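Local coordinates for protein phosphatidylinositol-specific phospholipase C (Listeria monocytogenes, PDB 2PLC) that is a bacterial phosphatidylinositol-specific phospholipase C, a single-chain protein with a TIM-barrel-type fold, at residues 22-27 with 51-56; 92-97 with 127-132. All coordinates share one frame; numbering follows the deposited sequence.

Interaction 1 of 2, residues 22-27 with 51-56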
loop_
_atom_site.group_PDB
_atom_site.type_symbol
_atom_site.label_atom_id
_atom_site.label_comp_id
_atom_site.label_asym_id
_atom_site.label_seq_id
_atom_site.Cartn_x
_atom_site.Cartn_y
_atom_site.Cartn_z
ATOM N N PRO A 22 -6.257 2.075 5.047
ATOM C CA PRO A 22 -5.489 1.033 5.746
ATOM C C PRO A 22 -4.628 0.327 4.698
ATOM O O PRO A 22 -5.114 0.010 3.607
ATOM C CB PRO A 22 -6.571 0.063 6.245
ATOM C CG PRO A 22 -7.885 0.786 6.029
ATOM C CD PRO A 22 -7.639 1.627 4.820
ATOM N N GLY A 23 -3.363 0.081 5.021
ATOM C CA GLY A 23 -2.481 -0.597 4.085
ATOM C C GLY A 23 -1.582 -1.569 4.813
ATOM O O GLY A 23 -1.517 -1.547 6.039
ATOM N N THR A 24 -0.897 -2.430 4.070
ATOM C CA THR A 24 0.009 -3.400 4.670
ATOM C C THR A 24 1.430 -3.233 4.128
ATOM O O THR A 24 1.631 -2.921 2.946
ATOM C CB THR A 24 -0.440 -4.840 4.391
ATOM O OG1 THR A 24 -0.729 -4.981 2.995
ATOM C CG2 THR A 24 -1.664 -5.199 5.208
ATOM N N HIS A 25 2.408 -3.401 5.012
ATOM C CA HIS A 25 3.814 -3.304 4.643
ATOM C C HIS A 25 4.264 -4.714 4.282
ATOM O O HIS A 25 3.940 -5.667 4.995
ATOM C CB HIS A 25 4.632 -2.762 5.821
ATOM C CG HIS A 25 6.109 -2.951 5.675
ATOM N ND1 HIS A 25 6.843 -3.745 6.529
ATOM C CD2 HIS A 25 6.989 -2.451 4.777
ATOM C CE1 HIS A 25 8.112 -3.724 6.166
ATOM N NE2 HIS A 25 8.228 -2.946 5.105
ATOM N N ASP A 26 4.971 -4.845 3.160
ATOM C CA ASP A 26 5.463 -6.140 2.681
ATOM C C ASP A 26 4.326 -7.166 2.694
ATOM O O ASP A 26 4.409 -8.237 3.302
ATOM C CB ASP A 26 6.633 -6.609 3.542
ATOM C CG ASP A 26 7.625 -7.447 2.772
ATOM O OD1 ASP A 26 7.347 -7.867 1.624
ATOM O OD2 ASP A 26 8.705 -7.674 3.337
ATOM N N THR A 27 3.259 -6.785 2.008
ATOM C CA THR A 27 2.033 -7.545 1.868
ATOM C C THR A 27 2.137 -9.067 1.752
ATOM O O THR A 27 1.394 -9.788 2.421
ATOM C CB THR A 27 1.255 -7.014 0.655
ATOM O OG1 THR A 27 1.072 -5.594 0.794
ATOM C CG2 THR A 27 -0.104 -7.712 0.532
ATOM N N TYR A 51 -5.599 -12.139 -0.405
ATOM C CA TYR A 51 -7.038 -12.094 -0.564
ATOM C C TYR A 51 -7.781 -11.774 0.729
ATOM O O TYR A 51 -8.782 -11.055 0.714
ATOM C CB TYR A 51 -7.538 -13.401 -1.166
ATOM C CG TYR A 51 -8.977 -13.297 -1.569
ATOM C CD1 TYR A 51 -9.353 -12.521 -2.667
ATOM C CD2 TYR A 51 -9.977 -13.886 -0.791
ATOM C CE1 TYR A 51 -10.701 -12.317 -2.982
ATOM C CE2 TYR A 51 -11.330 -13.693 -1.089
ATOM C CZ TYR A 51 -11.691 -12.905 -2.185
ATOM O OH TYR A 51 -13.039 -12.688 -2.467
ATOM N N GLN A 52 -7.293 -12.303 1.847
ATOM C CA GLN A 52 -7.930 -12.046 3.133
ATOM C C GLN A 52 -7.789 -10.580 3.524
ATOM O O GLN A 52 -8.702 -10.002 4.115
ATOM C CB GLN A 52 -7.319 -12.921 4.221
ATOM C CG GLN A 52 -7.457 -14.396 3.973
ATOM C CD GLN A 52 -6.992 -15.210 5.152
ATOM O OE1 GLN A 52 -7.731 -16.045 5.667
ATOM N NE2 GLN A 52 -5.765 -14.960 5.603
ATOM N N GLN A 53 -6.634 -9.998 3.209
ATOM C CA GLN A 53 -6.353 -8.598 3.519
ATOM C C GLN A 53 -7.305 -7.671 2.767
ATOM O O GLN A 53 -7.818 -6.704 3.331
ATOM C CB GLN A 53 -4.913 -8.254 3.153
ATOM C CG GLN A 53 -3.860 -8.949 3.998
ATOM C CD GLN A 53 -2.455 -8.608 3.548
ATOM O OE1 GLN A 53 -2.185 -7.480 3.132
ATOM N NE2 GLN A 53 -1.552 -9.585 3.614
ATOM N N LEU A 54 -7.555 -7.986 1.500
ATOM C CA LEU A 54 -8.459 -7.182 0.685
ATOM C C LEU A 54 -9.871 -7.241 1.260
ATOM O O LEU A 54 -10.516 -6.210 1.424
ATOM C CB LEU A 54 -8.437 -7.653 -0.771
ATOM C CG LEU A 54 -7.096 -7.504 -1.502
ATOM C CD1 LEU A 54 -7.229 -7.968 -2.947
ATOM C CD2 LEU A 54 -6.628 -6.060 -1.447
ATOM N N GLU A 55 -10.335 -8.440 1.596
ATOM C CA GLU A 55 -11.666 -8.598 2.178
ATOM C C GLU A 55 -11.768 -7.947 3.559
ATOM O O GLU A 55 -12.862 -7.612 4.009
ATOM C CB GLU A 55 -12.055 -10.074 2.286
ATOM C CG GLU A 55 -12.325 -10.753 0.958
ATOM C CD GLU A 55 -13.325 -11.897 1.081
ATOM O OE1 GLU A 55 -13.273 -12.647 2.088
ATOM O OE2 GLU A 55 -14.172 -12.037 0.166
ATOM N N ALA A 56 -10.627 -7.785 4.229
ATOM C CA ALA A 56 -10.581 -7.161 5.548
ATOM C C ALA A 56 -10.601 -5.631 5.456
ATOM O O ALA A 56 -10.716 -4.941 6.471
ATOM C CB ALA A 56 -9.348 -7.628 6.310
#
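Gln53 reaches from the helix toward the end of strand 20-24 and sets its terminal amide between Thr24 and Thr27. The oxygen takes the hydroxyl of Thr24: Thr24 OG1 donates to Gln53 OE1 at 2.9 Å, meeting the carbonyl at a C=O...donor angle of 156° and a little out of its plane. The nitrogen turns to the backbone of the following loop, where Gln53 NE2 gives a hydrogen bond to Thr27 O at 3.2 Å. That acceptor lies nearly in the amide plane of Gln53, and the N-H is fairly straight at 160°. With both ends engaged, the rotation of the amide is fixed.

The two threonine methyls close in on the same oxygen: Thr24 CG2 stands 3.1 Å from Gln53 OE1, and Thr27 CG2 stands 3.3 Å from it. Gln53 gets there on an extended chain, with CG anti to its carbonyl carbon (chi1 -67°).

Further out, Thr27 OG1 donates to Thr24 OG1 at 2.9 Å, so the Thr24 hydroxyl accepts one bond while giving another. The Thr27 hydroxyl is itself tied to Asp62 N on strand 60-65. All three touching residues are buried, and the Gln53 amide is held by Thr24 OG1, Thr27 O and, from outside the two segments, Met48 O. Within the X domain of a TIM-barrel-type fold, a buried glutamine side chain thus bridges a strand-end hydroxyl and a loop carbonyl, fastening the last residue of strand 20-24 and the loop after it to helix 50-55, which precedes strand 60-65.

Interaction 2 of 2, residues 92-97 with 127-132; sequences FLKKNP and KDYFYT
Leu93 and Lys94, on the C-terminal turn of helix 82-95, both pack against Tyr129, whose ring carries most of this contact from the loop after helix 114-125. The backbones stay well separated, with the CA atoms of Leu93 and Tyr129 8.0 Å apart, and the ring spans the gap. Its CG lies anti to the carbonyl carbon, beside the backbone N (chi1 -68°), which directs the phenol toward the helix.

Leu93 meets the inner part of the ring. Its CB comes within 4.2 Å of Tyr129 CD1 in a plain apolar contact, approaching obliquely. Leu93 is buried and also packs on Ile152 of strand 152-157, so it links the tyrosine to the sheet beneath.

Lys94 lies by the phenol end. Its methylene chain leaves the helix with CG anti to the backbone N (chi1 -176°), then bends at chi3 (-65°), which brings Lys94 CE to 3.3 Å from Tyr129 OH. Lys94 CB and CG are more distant neighbours of the same oxygen, each 4.1 Å from Tyr129 OH. The touching is therefore done by the aliphatic part of the lysine, and this exposed residue forms the outer margin of a partly buried contact.

Each side has its own supports. Asn96, where the helix leaves helical geometry, folds its side chain back so that Asn96 ND2 donates to Phe92 O at 3.0 Å. Beyond the ring, Tyr129 makes a backbone hydrogen bond with Ile152 of strand 152-157. In this alpha/beta barrel-type protein the contact is peripheral packing: one tyrosine joins the end of helix 82-95 to the connection leading into strand 132-134, beside strand 152-157.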
loop_
_atom_site.group_PDB
_atom_site.type_symbol
_atom_site.label_atom_id
_atom_site.label_comp_id
_atom_site.label_asym_id
_atom_site.label_seq_id
_atom_site.Cartn_x
_atom_site.Cartn_y
_atom_site.Cartn_z
ATOM N N PHE A 92 -10.664 -9.694 -7.275
ATOM C CA PHE A 92 -11.300 -8.947 -6.198
ATOM C C PHE A 92 -12.010 -7.719 -6.756
ATOM O O PHE A 92 -13.141 -7.419 -6.372
ATOM C CB PHE A 92 -10.268 -8.511 -5.159
ATOM C CG PHE A 92 -10.846 -7.674 -4.058
ATOM C CD1 PHE A 92 -11.547 -8.267 -3.018
ATOM C CD2 PHE A 92 -10.722 -6.289 -4.077
ATOM C CE1 PHE A 92 -12.119 -7.497 -2.014
ATOM C CE2 PHE A 92 -11.294 -5.505 -3.076
ATOM C CZ PHE A 92 -11.994 -6.113 -2.044
ATOM N N LEU A 93 -11.323 -6.995 -7.635
ATOM C CA LEU A 93 -11.882 -5.797 -8.256
ATOM C C LEU A 93 -13.042 -6.108 -9.192
ATOM O O LEU A 93 -13.859 -5.233 -9.493
ATOM C CB LEU A 93 -10.799 -5.042 -9.018
ATOM C CG LEU A 93 -9.761 -4.367 -8.133
ATOM C CD1 LEU A 93 -8.664 -3.771 -8.985
ATOM C CD2 LEU A 93 -10.441 -3.307 -7.282
ATOM N N LYS A 94 -13.096 -7.351 -9.665
ATOM C CA LYS A 94 -14.149 -7.806 -10.563
ATOM C C LYS A 94 -15.406 -8.088 -9.745
ATOM O O LYS A 94 -16.520 -7.779 -10.165
ATOM C CB LYS A 94 -13.696 -9.078 -11.289
ATOM C CG LYS A 94 -14.673 -9.603 -12.329
ATOM C CD LYS A 94 -14.200 -10.915 -12.956
ATOM C CE LYS A 94 -12.914 -10.737 -13.759
ATOM N NZ LYS A 94 -12.504 -11.994 -14.459
ATOM N N LYS A 95 -15.201 -8.642 -8.555
ATOM C CA LYS A 95 -16.283 -8.996 -7.644
ATOM C C LYS A 95 -16.833 -7.757 -6.915
ATOM O O LYS A 95 -18.031 -7.662 -6.647
ATOM C CB LYS A 95 -15.765 -10.021 -6.634
ATOM C CG LYS A 95 -16.805 -11.001 -6.113
ATOM C CD LYS A 95 -16.616 -11.248 -4.621
ATOM C CE LYS A 95 -15.169 -11.570 -4.288
ATOM N NZ LYS A 95 -14.783 -10.973 -2.978
ATOM N N ASN A 96 -15.942 -6.821 -6.592
ATOM C CA ASN A 96 -16.302 -5.580 -5.902
ATOM C C ASN A 96 -15.749 -4.446 -6.767
ATOM O O ASN A 96 -14.737 -3.833 -6.430
ATOM C CB ASN A 96 -15.653 -5.554 -4.519
ATOM C CG ASN A 96 -15.790 -6.875 -3.796
ATOM O OD1 ASN A 96 -16.813 -7.153 -3.172
ATOM N ND2 ASN A 96 -14.766 -7.714 -3.902
ATOM N N PRO A 97 -16.443 -4.134 -7.878
ATOM C CA PRO A 97 -16.112 -3.110 -8.874
ATOM C C PRO A 97 -16.046 -1.627 -8.498
ATOM O O PRO A 97 -15.661 -0.808 -9.333
ATOM C CB PRO A 97 -17.143 -3.371 -9.968
ATOM C CG PRO A 97 -18.334 -3.776 -9.183
ATOM C CD PRO A 97 -17.752 -4.742 -8.188
ATOM N N LYS A 127 -4.395 -4.345 -18.357
ATOM C CA LYS A 127 -4.511 -2.898 -18.527
ATOM C C LYS A 127 -5.887 -2.290 -18.228
ATOM O O LYS A 127 -5.976 -1.131 -17.816
ATOM C CB LYS A 127 -4.021 -2.472 -19.913
ATOM C CG LYS A 127 -4.818 -3.027 -21.071
ATOM C CD LYS A 127 -4.195 -2.598 -22.389
ATOM C CE LYS A 127 -5.068 -2.999 -23.562
ATOM N NZ LYS A 127 -6.414 -2.357 -23.493
ATOM N N ASP A 128 -6.952 -3.067 -18.396
ATOM C CA ASP A 128 -8.295 -2.564 -18.115
ATOM C C ASP A 128 -8.531 -2.366 -16.620
ATOM O O ASP A 128 -9.526 -1.758 -16.219
ATOM C CB ASP A 128 -9.364 -3.498 -18.693
ATOM C CG ASP A 128 -9.435 -3.444 -20.211
ATOM O OD1 ASP A 128 -9.177 -2.367 -20.793
ATOM O OD2 ASP A 128 -9.760 -4.482 -20.823
ATOM N N TYR A 129 -7.616 -2.884 -15.800
ATOM C CA TYR A 129 -7.721 -2.762 -14.347
ATOM C C TYR A 129 -6.724 -1.758 -13.782
ATOM O O TYR A 129 -6.580 -1.635 -12.565
ATOM C CB TYR A 129 -7.536 -4.121 -13.671
ATOM C CG TYR A 129 -8.666 -5.090 -13.931
ATOM C CD1 TYR A 129 -9.809 -5.082 -13.135
ATOM C CD2 TYR A 129 -8.591 -6.016 -14.974
ATOM C CE1 TYR A 129 -10.856 -5.972 -13.367
ATOM C CE2 TYR A 129 -9.633 -6.912 -15.218
ATOM C CZ TYR A 129 -10.761 -6.884 -14.407
ATOM O OH TYR A 129 -11.780 -7.784 -14.621
ATOM N N PHE A 130 -6.042 -1.038 -14.666
ATOM C CA PHE A 130 -5.067 -0.040 -14.243
ATOM C C PHE A 130 -5.476 1.389 -14.579
ATOM O O PHE A 130 -5.943 1.663 -15.688
ATOM C CB PHE A 130 -3.695 -0.333 -14.865
ATOM C CG PHE A 130 -2.916 -1.382 -14.133
ATOM C CD1 PHE A 130 -3.125 -2.731 -14.395
ATOM C CD2 PHE A 130 -2.003 -1.022 -13.148
ATOM C CE1 PHE A 130 -2.439 -3.711 -13.684
ATOM C CE2 PHE A 130 -1.313 -1.991 -12.431
ATOM C CZ PHE A 130 -1.533 -3.341 -12.700
ATOM N N TYR A 131 -5.342 2.288 -13.605
ATOM C CA TYR A 131 -5.645 3.695 -13.831
ATOM C C TYR A 131 -4.516 4.186 -14.718
ATOM O O TYR A 131 -3.342 4.112 -14.346
ATOM C CB TYR A 131 -5.645 4.489 -12.529
ATOM C CG TYR A 131 -5.623 5.994 -12.737
ATOM C CD1 TYR A 131 -6.760 6.681 -13.158
ATOM C CD2 TYR A 131 -4.463 6.729 -12.496
ATOM C CE1 TYR A 131 -6.739 8.065 -13.330
ATOM C CE2 TYR A 131 -4.433 8.101 -12.662
ATOM C CZ TYR A 131 -5.570 8.765 -13.077
ATOM O OH TYR A 131 -5.533 10.134 -13.219
ATOM N N THR A 132 -4.875 4.726 -15.872
ATOM C CA THR A 132 -3.868 5.180 -16.803
ATOM C C THR A 132 -4.186 6.540 -17.418
ATOM O O THR A 132 -5.348 6.917 -17.550
ATOM C CB THR A 132 -3.672 4.108 -17.890
ATOM O OG1 THR A 132 -2.499 4.406 -18.648
ATOM C CG2 THR A 132 -4.892 4.028 -18.807
#

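From the N terminus, strand 20-24 comes first, and interaction 1 closes the loop that runs through helices 34-38 and 40-43 back to helix 50-55. The chain then enters strand 60-65, and after helix 82-95 interaction 2 opens, closing on the loop past helix 114-125 once strand 101-107 has been passed. The two loops follow in series, neither nested nor crossed, with centres about 17 Å apart. Segments 51-56 and 92-97 nevertheless touch, through residues other than those making the two contacts: Lys95 probably hydrogen-bonds to Tyr51 OH and makes a long, weak ion pair with Glu55, and Phe92 packs against Leu54. Helix 50-55 thereby joins the buried contact to the peripheral one.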